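Glycoside hydrolase family 16 protein (Akkermansia muciniphila, PDB 6T2N) probably acts as an endo-beta-galactosidase that cuts inside mucin O-glycan chains, helping the gut bacterium to start mucin breakdown. Local coordinates at residues T47-V53 with Y302-H307; G168-W172 with D315-G319; S247-N251 with P262-P266. All blocks are in the same frame, centred on the assembly; numbering follows the deposited sequence.

Contact 1 of 3, residues T47-V53 with Y302-H307; sequences TLPGGWV and YQTKEH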
loop_
_atom_site.group_PDB
_atom_site.type_symbol
_atom_site.label_atom_id
_atom_site.label_comp_id
_atom_site.label_asym_id
_atom_site.label_seq_id
_atom_site.Cartn_x
_atom_site.Cartn_y
_atom_site.Cartn_z
ATOM N N THR A 47 1.150 -7.135 -22.921
ATOM C CA THR A 47 -0.027 -7.928 -23.392
ATOM C C THR A 47 -0.706 -8.746 -22.283
ATOM O O THR A 47 -1.863 -8.361 -21.891
ATOM C CB THR A 47 0.359 -8.750 -24.623
ATOM O OG1 THR A 47 0.294 -7.719 -25.596
ATOM C CG2 THR A 47 -0.569 -9.874 -25.026
ATOM N N LEU A 48 -0.099 -9.860 -21.849
ATOM C CA LEU A 48 -0.759 -10.918 -21.011
ATOM C C LEU A 48 -1.944 -11.535 -21.768
ATOM O O LEU A 48 -2.773 -10.838 -22.365
ATOM C CB LEU A 48 -1.220 -10.375 -19.646
ATOM C CG LEU A 48 -0.160 -9.725 -18.741
ATOM C CD1 LEU A 48 -0.582 -9.838 -17.282
ATOM C CD2 LEU A 48 1.257 -10.293 -18.931
ATOM N N PRO A 49 -2.076 -12.882 -21.772
ATOM C CA PRO A 49 -3.286 -13.510 -22.292
ATOM C C PRO A 49 -4.497 -13.058 -21.453
ATOM O O PRO A 49 -4.340 -12.840 -20.249
ATOM C CB PRO A 49 -2.985 -15.020 -22.221
ATOM C CG PRO A 49 -1.862 -15.165 -21.212
ATOM C CD PRO A 49 -1.093 -13.864 -21.276
ATOM N N GLY A 50 -5.652 -12.919 -22.116
ATOM C CA GLY A 50 -6.853 -12.258 -21.586
ATOM C C GLY A 50 -7.083 -10.913 -22.260
ATOM O O GLY A 50 -7.993 -10.197 -21.812
ATOM N N GLY A 51 -6.291 -10.553 -23.282
ATOM C CA GLY A 51 -6.321 -9.213 -23.913
ATOM C C GLY A 51 -6.186 -8.085 -22.889
ATOM O O GLY A 51 -6.832 -7.027 -23.070
ATOM N N TRP A 52 -5.409 -8.307 -21.821
ATOM C CA TRP A 52 -4.832 -7.249 -20.958
ATOM C C TRP A 52 -3.925 -6.368 -21.812
ATOM O O TRP A 52 -3.509 -6.824 -22.883
ATOM C CB TRP A 52 -4.009 -7.880 -19.843
ATOM C CG TRP A 52 -4.837 -8.646 -18.866
ATOM C CD1 TRP A 52 -4.930 -9.999 -18.732
ATOM C CD2 TRP A 52 -5.687 -8.083 -17.862
ATOM N NE1 TRP A 52 -5.769 -10.316 -17.698
ATOM C CE2 TRP A 52 -6.245 -9.162 -17.145
ATOM C CE3 TRP A 52 -6.006 -6.775 -17.499
ATOM C CZ2 TRP A 52 -7.142 -8.981 -16.102
ATOM C CZ3 TRP A 52 -6.878 -6.593 -16.451
ATOM C CH2 TRP A 52 -7.456 -7.682 -15.782
ATOM N N VAL A 53 -3.594 -5.165 -21.353
ATOM C CA VAL A 53 -2.557 -4.332 -22.025
ATOM C C VAL A 53 -2.017 -3.341 -20.994
ATOM O O VAL A 53 -2.879 -2.740 -20.279
ATOM C CB VAL A 53 -3.032 -3.666 -23.342
ATOM C CG1 VAL A 53 -4.453 -3.143 -23.324
ATOM C CG2 VAL A 53 -2.093 -2.551 -23.776
ATOM N N TYR A 302 -2.269 -3.138 -15.659
ATOM C CA TYR A 302 -2.902 -3.524 -16.963
ATOM C C TYR A 302 -4.445 -3.394 -16.947
ATOM O O TYR A 302 -5.070 -3.516 -15.869
ATOM C CB TYR A 302 -2.586 -4.972 -17.343
ATOM C CG TYR A 302 -1.134 -5.359 -17.487
ATOM C CD1 TYR A 302 -0.360 -5.657 -16.376
ATOM C CD2 TYR A 302 -0.555 -5.514 -18.733
ATOM C CE1 TYR A 302 0.959 -6.068 -16.493
ATOM C CE2 TYR A 302 0.760 -5.926 -18.870
ATOM C CZ TYR A 302 1.520 -6.213 -17.749
ATOM O OH TYR A 302 2.823 -6.614 -17.854
ATOM N N GLN A 303 -5.049 -3.198 -18.128
ATOM C CA GLN A 303 -6.525 -3.019 -18.332
ATOM C C GLN A 303 -7.006 -3.684 -19.637
ATOM O O GLN A 303 -6.435 -3.421 -20.705
ATOM C CB GLN A 303 -6.902 -1.527 -18.401
ATOM C CG GLN A 303 -6.868 -0.808 -17.034
ATOM C CD GLN A 303 -7.442 0.665 -17.087
ATOM O OE1 GLN A 303 -7.096 1.300 -18.161
ATOM N NE2 GLN A 303 -8.123 1.200 -15.963
ATOM N N THR A 304 -8.075 -4.475 -19.580
ATOM C CA THR A 304 -8.800 -4.906 -20.808
ATOM C C THR A 304 -9.629 -3.713 -21.290
ATOM O O THR A 304 -9.836 -2.771 -20.472
ATOM C CB THR A 304 -9.639 -6.181 -20.607
ATOM O OG1 THR A 304 -10.739 -5.974 -19.715
ATOM C CG2 THR A 304 -8.802 -7.341 -20.108
ATOM N N LYS A 305 -10.040 -3.736 -22.563
ATOM C CA LYS A 305 -11.040 -2.799 -23.134
ATOM C C LYS A 305 -12.148 -2.642 -22.091
ATOM O O LYS A 305 -12.577 -1.497 -21.803
ATOM C CB LYS A 305 -11.605 -3.377 -24.434
ATOM C CG LYS A 305 -12.641 -2.510 -25.145
ATOM C CD LYS A 305 -12.123 -1.802 -26.397
ATOM C CE LYS A 305 -12.135 -2.677 -27.638
ATOM N NZ LYS A 305 -11.350 -2.092 -28.748
ATOM N N GLU A 306 -12.542 -3.794 -21.538
ATOM C CA GLU A 306 -13.609 -3.974 -20.528
ATOM C C GLU A 306 -13.343 -3.084 -19.293
ATOM O O GLU A 306 -14.267 -2.349 -18.870
ATOM C CB GLU A 306 -13.664 -5.476 -20.225
ATOM C CG GLU A 306 -14.818 -5.899 -19.328
ATOM C CD GLU A 306 -16.183 -5.911 -19.997
ATOM O OE1 GLU A 306 -16.277 -5.456 -21.170
ATOM O OE2 GLU A 306 -17.149 -6.373 -19.341
ATOM N N HIS A 307 -12.134 -3.136 -18.711
ATOM C CA HIS A 307 -11.770 -2.453 -17.405
ATOM C C HIS A 307 -11.734 -0.906 -17.547
ATOM O O HIS A 307 -12.298 -0.186 -16.582
ATOM C CB HIS A 307 -10.393 -2.826 -16.836
ATOM C CG HIS A 307 -10.431 -4.333 -16.296
ATOM N ND1 HIS A 307 -10.133 -5.445 -17.091
ATOM C CD2 HIS A 307 -10.718 -4.957 -15.017
ATOM C CE1 HIS A 307 -10.194 -6.642 -16.356
ATOM N NE2 HIS A 307 -10.610 -6.404 -15.060
#

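Contact 2 of 3, residues G168-W172 with D315-G319; sequences GKNKW and DPETG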
loop_
_atom_site.group_PDB
_atom_site.type_symbol
_atom_site.label_atom_id
_atom_site.label_comp_id
_atom_site.label_asym_id
_atom_site.label_seq_id
_atom_site.Cartn_x
_atom_site.Cartn_y
_atom_site.Cartn_z
ATOM N N GLY A 168 -8.704 4.872 -1.419
ATOM C CA GLY A 168 -9.711 5.384 -2.393
ATOM C C GLY A 168 -9.877 6.931 -2.206
ATOM O O GLY A 168 -9.894 7.484 -1.049
ATOM N N LYS A 169 -9.816 7.628 -3.363
ATOM C CA LYS A 169 -9.930 9.114 -3.381
ATOM C C LYS A 169 -11.333 9.361 -3.901
ATOM O O LYS A 169 -11.629 8.912 -5.013
ATOM C CB LYS A 169 -8.832 9.837 -4.183
ATOM C CG LYS A 169 -8.830 11.366 -4.031
ATOM C CD LYS A 169 -8.026 12.099 -5.091
ATOM C CE LYS A 169 -6.590 11.607 -5.121
ATOM N NZ LYS A 169 -6.123 11.318 -6.495
ATOM N N ASN A 170 -12.143 10.005 -3.064
ATOM C CA ASN A 170 -13.615 10.158 -3.191
ATOM C C ASN A 170 -14.074 11.064 -2.041
ATOM O O ASN A 170 -13.259 11.502 -1.260
ATOM C CB ASN A 170 -14.368 8.796 -3.323
ATOM C CG ASN A 170 -14.065 7.846 -2.037
ATOM O OD1 ASN A 170 -14.060 8.327 -0.886
ATOM N ND2 ASN A 170 -13.783 6.577 -2.234
ATOM N N LYS A 171 -15.353 11.375 -1.938
ATOM C CA LYS A 171 -15.845 12.375 -0.952
ATOM C C LYS A 171 -15.753 11.863 0.492
ATOM O O LYS A 171 -16.194 12.620 1.407
ATOM C CB LYS A 171 -17.303 12.705 -1.240
ATOM C CG LYS A 171 -18.283 11.557 -1.060
ATOM C CD LYS A 171 -19.688 12.084 -1.059
ATOM C CE LYS A 171 -20.670 11.049 -0.587
ATOM N NZ LYS A 171 -22.023 11.322 -1.128
ATOM N N TRP A 172 -15.237 10.641 0.703
ATOM C CA TRP A 172 -15.201 10.006 2.047
ATOM C C TRP A 172 -13.807 10.145 2.622
ATOM O O TRP A 172 -12.893 10.221 1.811
ATOM C CB TRP A 172 -15.632 8.536 2.000
ATOM C CG TRP A 172 -17.085 8.447 1.697
ATOM C CD1 TRP A 172 -18.084 9.091 2.359
ATOM C CD2 TRP A 172 -17.684 7.761 0.591
ATOM N NE1 TRP A 172 -19.269 8.854 1.729
ATOM C CE2 TRP A 172 -19.061 8.025 0.655
ATOM C CE3 TRP A 172 -17.192 6.939 -0.428
ATOM C CZ2 TRP A 172 -19.961 7.466 -0.246
ATOM C CZ3 TRP A 172 -18.063 6.409 -1.339
ATOM C CH2 TRP A 172 -19.432 6.682 -1.246
ATOM N N ASP A 315 -19.617 7.689 -11.274
ATOM C CA ASP A 315 -19.249 8.994 -10.667
ATOM C C ASP A 315 -18.038 8.702 -9.778
ATOM O O ASP A 315 -18.163 8.029 -8.758
ATOM C CB ASP A 315 -20.450 9.641 -9.957
ATOM C CG ASP A 315 -20.135 10.863 -9.094
ATOM O OD1 ASP A 315 -18.937 11.351 -9.112
ATOM O OD2 ASP A 315 -21.076 11.320 -8.379
ATOM N N PRO A 316 -16.800 9.101 -10.139
ATOM C CA PRO A 316 -15.665 8.697 -9.327
ATOM C C PRO A 316 -15.804 9.253 -7.897
ATOM O O PRO A 316 -15.267 8.639 -7.018
ATOM C CB PRO A 316 -14.434 9.187 -10.117
ATOM C CG PRO A 316 -14.970 10.277 -11.031
ATOM C CD PRO A 316 -16.410 9.897 -11.313
ATOM N N GLU A 317 -16.548 10.339 -7.656
ATOM C CA GLU A 317 -16.597 10.958 -6.294
ATOM C C GLU A 317 -17.432 10.049 -5.343
ATOM O O GLU A 317 -17.312 10.229 -4.082
ATOM C CB GLU A 317 -17.021 12.430 -6.446
ATOM C CG GLU A 317 -16.675 13.384 -5.290
ATOM C CD GLU A 317 -17.734 14.492 -5.104
ATOM O OE1 GLU A 317 -18.682 14.315 -4.249
ATOM O OE2 GLU A 317 -17.672 15.530 -5.849
ATOM N N THR A 318 -18.185 9.056 -5.870
ATOM C CA THR A 318 -19.238 8.295 -5.112
ATOM C C THR A 318 -19.332 6.799 -5.467
ATOM O O THR A 318 -19.827 6.061 -4.613
ATOM C CB THR A 318 -20.664 8.826 -5.323
ATOM O OG1 THR A 318 -21.078 8.470 -6.646
ATOM C CG2 THR A 318 -20.808 10.319 -5.116
ATOM N N GLY A 319 -18.984 6.359 -6.677
ATOM C CA GLY A 319 -19.090 4.940 -7.067
ATOM C C GLY A 319 -20.466 4.546 -7.576
ATOM O O GLY A 319 -20.595 3.385 -7.980
#

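Contact 3 of 3, residues S247-N251 with P262-P266; sequences SIDLN and PFRTP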
loop_
_atom_site.group_PDB
_atom_site.type_symbol
_atom_site.label_atom_id
_atom_site.label_comp_id
_atom_site.label_asym_id
_atom_site.label_seq_id
_atom_site.Cartn_x
_atom_site.Cartn_y
_atom_site.Cartn_z
ATOM N N SER A 247 -10.823 -12.441 -1.757
ATOM C CA SER A 247 -11.771 -11.888 -2.749
ATOM C C SER A 247 -12.809 -11.094 -1.963
ATOM O O SER A 247 -13.083 -11.487 -0.831
ATOM C CB SER A 247 -12.444 -12.988 -3.525
ATOM O OG SER A 247 -13.750 -13.247 -2.988
ATOM N N ILE A 248 -13.382 -10.074 -2.582
ATOM C CA ILE A 248 -14.587 -9.353 -2.110
ATOM C C ILE A 248 -15.582 -9.278 -3.280
ATOM O O ILE A 248 -15.109 -9.104 -4.399
ATOM C CB ILE A 248 -14.099 -7.998 -1.593
ATOM C CG1 ILE A 248 -15.211 -7.295 -0.824
ATOM C CG2 ILE A 248 -13.552 -7.121 -2.704
ATOM C CD1 ILE A 248 -14.799 -5.922 -0.349
ATOM N N ASP A 249 -16.893 -9.529 -3.081
ATOM C CA ASP A 249 -17.924 -9.269 -4.129
ATOM C C ASP A 249 -18.377 -7.818 -3.906
ATOM O O ASP A 249 -18.800 -7.498 -2.777
ATOM C CB ASP A 249 -18.998 -10.366 -4.146
ATOM C CG ASP A 249 -20.263 -10.070 -4.951
ATOM O OD1 ASP A 249 -20.312 -8.957 -5.593
ATOM O OD2 ASP A 249 -21.222 -10.944 -4.909
ATOM N N LEU A 250 -18.207 -6.933 -4.896
ATOM C CA LEU A 250 -18.533 -5.473 -4.737
ATOM C C LEU A 250 -20.083 -5.236 -4.675
ATOM O O LEU A 250 -20.529 -4.117 -4.256
ATOM C CB LEU A 250 -17.863 -4.696 -5.880
ATOM C CG LEU A 250 -16.476 -4.114 -5.605
ATOM C CD1 LEU A 250 -15.718 -4.915 -4.560
ATOM C CD2 LEU A 250 -15.671 -4.034 -6.895
ATOM N N ASN A 251 -20.914 -6.225 -5.039
ATOM C CA ASN A 251 -22.418 -6.132 -4.897
ATOM C C ASN A 251 -22.894 -6.197 -3.398
ATOM O O ASN A 251 -23.878 -5.715 -3.027
ATOM C CB ASN A 251 -23.290 -7.152 -5.753
ATOM C CG ASN A 251 -22.886 -6.787 -7.339
ATOM O OD1 ASN A 251 -22.156 -7.482 -8.049
ATOM N ND2 ASN A 251 -23.333 -5.757 -7.919
ATOM N N PRO A 262 -17.491 2.465 -2.135
ATOM C CA PRO A 262 -16.175 3.075 -2.182
ATOM C C PRO A 262 -15.188 2.378 -3.137
ATOM O O PRO A 262 -14.143 2.991 -3.458
ATOM C CB PRO A 262 -15.757 2.906 -0.725
ATOM C CG PRO A 262 -16.299 1.584 -0.346
ATOM C CD PRO A 262 -17.688 1.688 -0.902
ATOM N N PHE A 263 -15.489 1.153 -3.570
ATOM C CA PHE A 263 -14.572 0.330 -4.403
ATOM C C PHE A 263 -14.812 0.523 -5.907
ATOM O O PHE A 263 -14.191 -0.195 -6.712
ATOM C CB PHE A 263 -14.676 -1.132 -3.970
ATOM C CG PHE A 263 -14.069 -1.353 -2.611
ATOM C CD1 PHE A 263 -12.755 -0.942 -2.364
ATOM C CD2 PHE A 263 -14.781 -1.976 -1.600
ATOM C CE1 PHE A 263 -12.168 -1.137 -1.137
ATOM C CE2 PHE A 263 -14.197 -2.161 -0.361
ATOM C CZ PHE A 263 -12.892 -1.734 -0.139
ATOM N N ARG A 264 -15.686 1.458 -6.289
ATOM C CA ARG A 264 -15.870 1.863 -7.715
ATOM C C ARG A 264 -15.460 3.338 -7.824
ATOM O O ARG A 264 -16.071 4.096 -8.554
ATOM C CB ARG A 264 -17.315 1.613 -8.186
ATOM C CG ARG A 264 -17.861 0.212 -7.907
ATOM C CD ARG A 264 -19.291 -0.027 -8.435
ATOM N NE ARG A 264 -19.681 -1.458 -8.548
ATOM C CZ ARG A 264 -20.814 -2.011 -8.078
ATOM N NH1 ARG A 264 -21.731 -1.258 -7.480
ATOM N NH2 ARG A 264 -21.012 -3.331 -8.183
ATOM N N THR A 265 -14.466 3.740 -7.061
ATOM C CA THR A 265 -13.833 5.065 -7.186
ATOM C C THR A 265 -12.370 4.774 -7.428
ATOM O O THR A 265 -11.949 3.633 -7.249
ATOM C CB THR A 265 -14.145 5.944 -5.967
ATOM O OG1 THR A 265 -13.552 5.475 -4.747
ATOM C CG2 THR A 265 -15.646 6.037 -5.796
ATOM N N PRO A 266 -11.579 5.768 -7.887
ATOM C CA PRO A 266 -10.138 5.567 -8.046
ATOM C C PRO A 266 -9.406 5.481 -6.698
ATOM O O PRO A 266 -9.804 6.082 -5.657
ATOM C CB PRO A 266 -9.714 6.763 -8.895
ATOM C CG PRO A 266 -10.722 7.830 -8.565
ATOM C CD PRO A 266 -12.025 7.103 -8.318
#

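Contact 1 of 3, residues T47-V53 with Y302-H307
The indole of W52 lies against T304, whose methyl covers one face of it: CG2 stands 4.0 Å from the centroid of the six-membered ring of W52, a CH-pi contact displaced toward the rim. With T304 OG1 set between the backbone N and the carbonyl carbon (chi1 67°), the residue splits its branches, the methyl serving the indole while OG1 shares a hydrogen bond of 2.7 Å with H307 ND1. That bond helps fix the turn of the imidazole, which runs nearly parallel to the indole (planes at 25°) but slid so far that the rings barely overlap; the finer detail of this pair is doubtful, since the model brings the two rings too close. On the Y302 side, W52 CE3 lies 3.9 Å from Y302 CB. Replacing W52 with an alanine would probably strip the T304 methyl of the ring face it packs on and open a gap beside Y302 CB. A second packed site is the phenol of Y302, with L48 CG over its face, 4.1 Å from the ring centroid, and its hydroxyl hydrogen-bonded to P45 O. Between the two, Q303 N donates to V53 O (3.1 Å, 163° at the hydrogen), approaching at a tilt to the carbonyl plane. The glycine turn at G50-G51 is looser and exposed, touching T304 CG2 through its carbonyl oxygens, and V53 likewise lies at the solvent side. Thus the N-terminal loop before strand 54-55 is laid over the end of strand 292-302 and the start of helix 305-311, where T304 is the N-cap residue, while strand 146-153 lines the contact through R147 and E149.

Contact 2 of 3, residues G168-W172 with D315-G319
K171 N donates to E317 O in a nearly straight bond of 3.1 Å (170° at the hydrogen), arriving in the carbonyl plane on a lone pair. Side-chain carbons gather round the same oxygen: N170 CB and K171 CG each lie 3.4 Å from E317 O. With CG between backbone N and carbonyl carbon (chi1 65°), K171 turns that carbon toward E317 O; the same carbon lies over one face of the W172 ring, displaced toward its rim. Farther out, E317 OE1 reaches across to the base of the lysine chain, 3.7 Å from K171 CB, the two side chains crossing at about a right angle. The charged ends do not pair, K171 NZ standing 5.5 Å from E317 OE1, so any attraction between them is probably diffuse at this surface. W172 adds the far end of its indole, CH2 meeting T318 O obliquely at 3.4 Å.

Both backbones are shaped by Asx turns. N170 OD1 accepts W172 N at 3.0 Å, and D315 OD1 accepts E317 N from above the carboxylate plane. In the second turn D315 O also takes T318 N and G319 N, a pair of bonds that closes the turn and probably helps to present E317 O to the other loop. The tail after helix 305-311 thus meets a loop of the beta-sandwich typical of glycoside hydrolase family 16, one that joins strand 160-168 to strand 179-181.

Further from the interface, N170 ND2 is tied to T265 OG1 and to N177 O, which should fix the amide plane and hence the direction of OD1. The indole of W172 makes an edge-to-face stack with Y255 and touches N177 and A259. T318 OG1 is engaged by L320 N, while P316 rests on P266.

Contact 3 of 3, residues S247-N251 with P262-P266
N251, whose side chain comes close to the guanidinium of R264, gives its backbone N to D249 OD1 at 2.9 Å. The donor arrives from above the carboxylate plane, and the Asx turn so formed bends the chain as it leaves the strand. How the N251 amide is turned is doubtful. L250 O sits over one face of the R264 guanidinium, and L250 CB packs beside it, 4.1 Å from R264 NH2. The arginine runs extended from CG to NE, which carries the head from the loop to the end of the strand; D249 is a more distant opposite charge, its OD1 6.2 Å from R264 NH2. R264 is buried, and the carbonyl of K233 satisfies NH2, while NE is hydrogen-bonded elsewhere in the protein.

The apolar half of the contact centres on F263. L250 meets its base, CG lying 3.8 Å from F263 CB, whereas I248 reaches the far part of the ring, CD1 coming obliquely to within 3.8 Å of F263 CE2. With CG1 of I248 anti to the backbone N (chi1 -168°), the I248 and F263 side chains cross at about a right angle, CD1 at the leading end. P262 CG covers part of one ring face.

The second backbone is braced locally too, T265 OG1 donating to P262 O at 2.9 Å.

I236 of the neighbouring strand 235-240 packs on I248, L250 and F263, and F263 O accepts W231 NE1. The loop leading into strand 267-275 is therefore pressed onto the end of hairpin 235-249, which belongs to the antiparallel sheet of the sandwich.

Overall arrangement
Contacts 2 and 3 adjoin, with centres 12 Å apart: K169 N approaches P266 O at 2.8 Å, a probable hydrogen bond, and loop 315-319 packs on the T265 methyl, G319 N lying 3.5 Å from T265 CG2. Contact 1 stands apart, its centre 19 Å from that of contact 3 and 24 Å from that of contact 2, touching neither. Helix 305-311 and the tail after it lead from contact 1 to contact 2. The calcium ion, bound by E59, G98 and D297, lies about 12 Å from the Y302 side chain. Loop 168-172 leads on toward strands 179-181 and 183-184, which probably carry the family's catalytic motif.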